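PDB 3O6N: APL1 from Anopheles gambiae, which probably acts, as APL1C does, in a heterodimeric complex with the leucine-rich repeat protein LRIM1 that regulates complement-like immunity in the mosquito. Local coordinates for residues Leu274-Ile279 / Leu297-Leu302. Numbering follows the deposited sequence.
Sequences LERLYI and LKVLDL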
# COMPACT_ATOMS: atom_id res chain seq x y z
N LEU A 274 -17.69 -3.69 7.88
CA LEU A 274 -17.12 -4.02 6.58
C LEU A 274 -18.05 -3.59 5.45
O LEU A 274 -19.21 -3.97 5.42
CB LEU A 274 -16.85 -5.52 6.50
CG LEU A 274 -16.22 -6.01 5.19
CD1 LEU A 274 -14.83 -5.42 5.01
CD2 LEU A 274 -16.17 -7.53 5.18
N GLU A 275 -17.53 -2.78 4.52
CA GLU A 275 -18.34 -2.27 3.41
C GLU A 275 -17.91 -2.79 2.04
O GLU A 275 -18.74 -2.96 1.15
CB GLU A 275 -18.33 -0.74 3.39
CG GLU A 275 -19.01 -0.08 4.58
CD GLU A 275 -19.14 1.43 4.43
OE1 GLU A 275 -18.89 1.94 3.32
OE2 GLU A 275 -19.48 2.10 5.42
N ARG A 276 -16.62 -3.04 1.88
CA ARG A 276 -16.08 -3.43 0.58
C ARG A 276 -15.20 -4.68 0.66
O ARG A 276 -14.21 -4.72 1.39
CB ARG A 276 -15.31 -2.26 -0.05
CG ARG A 276 -16.13 -0.97 -0.15
CD ARG A 276 -15.36 0.17 -0.82
NE ARG A 276 -14.19 0.59 -0.05
CZ ARG A 276 -14.22 1.48 0.94
NH1 ARG A 276 -15.36 2.05 1.30
NH2 ARG A 276 -13.09 1.80 1.58
N LEU A 277 -15.59 -5.70 -0.09
CA LEU A 277 -14.91 -6.99 -0.07
C LEU A 277 -14.59 -7.41 -1.50
O LEU A 277 -15.49 -7.75 -2.27
CB LEU A 277 -15.79 -8.04 0.60
CG LEU A 277 -15.31 -9.50 0.67
CD1 LEU A 277 -13.96 -9.60 1.37
CD2 LEU A 277 -16.35 -10.36 1.39
N TYR A 278 -13.31 -7.37 -1.85
CA TYR A 278 -12.89 -7.73 -3.20
C TYR A 278 -12.24 -9.10 -3.20
O TYR A 278 -11.30 -9.35 -2.45
CB TYR A 278 -11.92 -6.68 -3.76
CG TYR A 278 -12.47 -5.27 -3.76
CD1 TYR A 278 -13.31 -4.82 -4.78
CD2 TYR A 278 -12.14 -4.38 -2.74
CE1 TYR A 278 -13.80 -3.52 -4.78
CE2 TYR A 278 -12.64 -3.09 -2.73
CZ TYR A 278 -13.46 -2.66 -3.75
OH TYR A 278 -13.95 -1.37 -3.73
N ILE A 279 -12.77 -10.00 -4.03
CA ILE A 279 -12.25 -11.36 -4.11
C ILE A 279 -12.17 -11.84 -5.56
O ILE A 279 -12.38 -13.02 -5.84
CB ILE A 279 -13.13 -12.36 -3.30
CG1 ILE A 279 -13.86 -11.64 -2.16
CG2 ILE A 279 -12.29 -13.51 -2.77
CD1 ILE A 279 -14.60 -12.57 -1.21
N LEU A 297 -22.30 -4.71 4.31
CA LEU A 297 -21.59 -4.86 3.04
C LEU A 297 -22.28 -4.11 1.89
O LEU A 297 -23.49 -4.20 1.72
CB LEU A 297 -21.40 -6.34 2.68
CG LEU A 297 -20.29 -6.64 1.67
CD1 LEU A 297 -18.92 -6.26 2.25
CD2 LEU A 297 -20.31 -8.10 1.25
N LYS A 298 -21.48 -3.38 1.11
CA LYS A 298 -21.98 -2.57 -0.00
C LYS A 298 -21.41 -3.04 -1.34
O LYS A 298 -22.08 -2.97 -2.37
CB LYS A 298 -21.62 -1.09 0.20
CG LYS A 298 -22.24 -0.45 1.43
CD LYS A 298 -23.76 -0.53 1.40
CE LYS A 298 -24.37 0.16 2.61
NZ LYS A 298 -25.84 -0.04 2.71
N VAL A 299 -20.16 -3.48 -1.32
CA VAL A 299 -19.48 -3.88 -2.56
C VAL A 299 -18.91 -5.28 -2.42
O VAL A 299 -18.19 -5.58 -1.47
CB VAL A 299 -18.35 -2.89 -2.94
CG1 VAL A 299 -17.61 -3.36 -4.18
CG2 VAL A 299 -18.90 -1.48 -3.14
N LEU A 300 -19.24 -6.15 -3.37
CA LEU A 300 -18.74 -7.51 -3.37
C LEU A 300 -18.28 -7.88 -4.77
O LEU A 300 -19.09 -7.95 -5.70
CB LEU A 300 -19.83 -8.48 -2.88
CG LEU A 300 -19.45 -9.96 -2.74
CD1 LEU A 300 -18.22 -10.14 -1.85
CD2 LEU A 300 -20.62 -10.78 -2.20
N ASP A 301 -16.99 -8.10 -4.92
CA ASP A 301 -16.43 -8.45 -6.21
C ASP A 301 -16.05 -9.92 -6.23
O ASP A 301 -15.08 -10.33 -5.58
CB ASP A 301 -15.21 -7.58 -6.52
CG ASP A 301 -14.71 -7.77 -7.94
OD1 ASP A 301 -15.18 -8.70 -8.62
OD2 ASP A 301 -13.83 -6.98 -8.37
N LEU A 302 -16.81 -10.71 -6.98
CA LEU A 302 -16.55 -12.14 -7.11
C LEU A 302 -16.20 -12.50 -8.55
O LEU A 302 -16.25 -13.68 -8.92
CB LEU A 302 -17.78 -12.94 -6.68
CG LEU A 302 -18.28 -12.72 -5.25
CD1 LEU A 302 -19.68 -13.29 -5.08
CD2 LEU A 302 -17.31 -13.33 -4.25
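E275 O opens the ladder between strands 276-278 and 299-301 by accepting two amides, V299 N at 2.9 Å, nearly in line with the C=O, and K298 N at 2.8 Å from a bent approach (C=O...N 134°). The strands run parallel, 3° apart, with axes 4.9 Å from each other. L277 then bonds both ways, N to V299 O and O to D301 N, and I279 N closes the series on D301 O at 2.8 Å. On the buried face, L277 and L300 lie side by side, L277 CD2 meeting L300 CD1 at 3.7 Å. Turned with CG opposite the backbone N (chi1 -160°), L297 lays CD1 against the flat face of the E275 carbonyl, 4.0 Å from L277 CB. I279 CD1 lies beside L302 CD2. On the other face, the Y278 ring meets V299 obliquely, CE1 to CG1 3.9 Å, while its CD1 meets D301 CB; ring and carboxylate planes are roughly perpendicular. R276 rests CG on V299 but turns its guanidinium to a salt bridge with E252, and D301 OD1 bonds S303 OG. Backbone amides thus join successive repeats, leucines and I279 packed into the solenoid core, R276, Y278, V299 and D301 forming a mixed, partly exposed face.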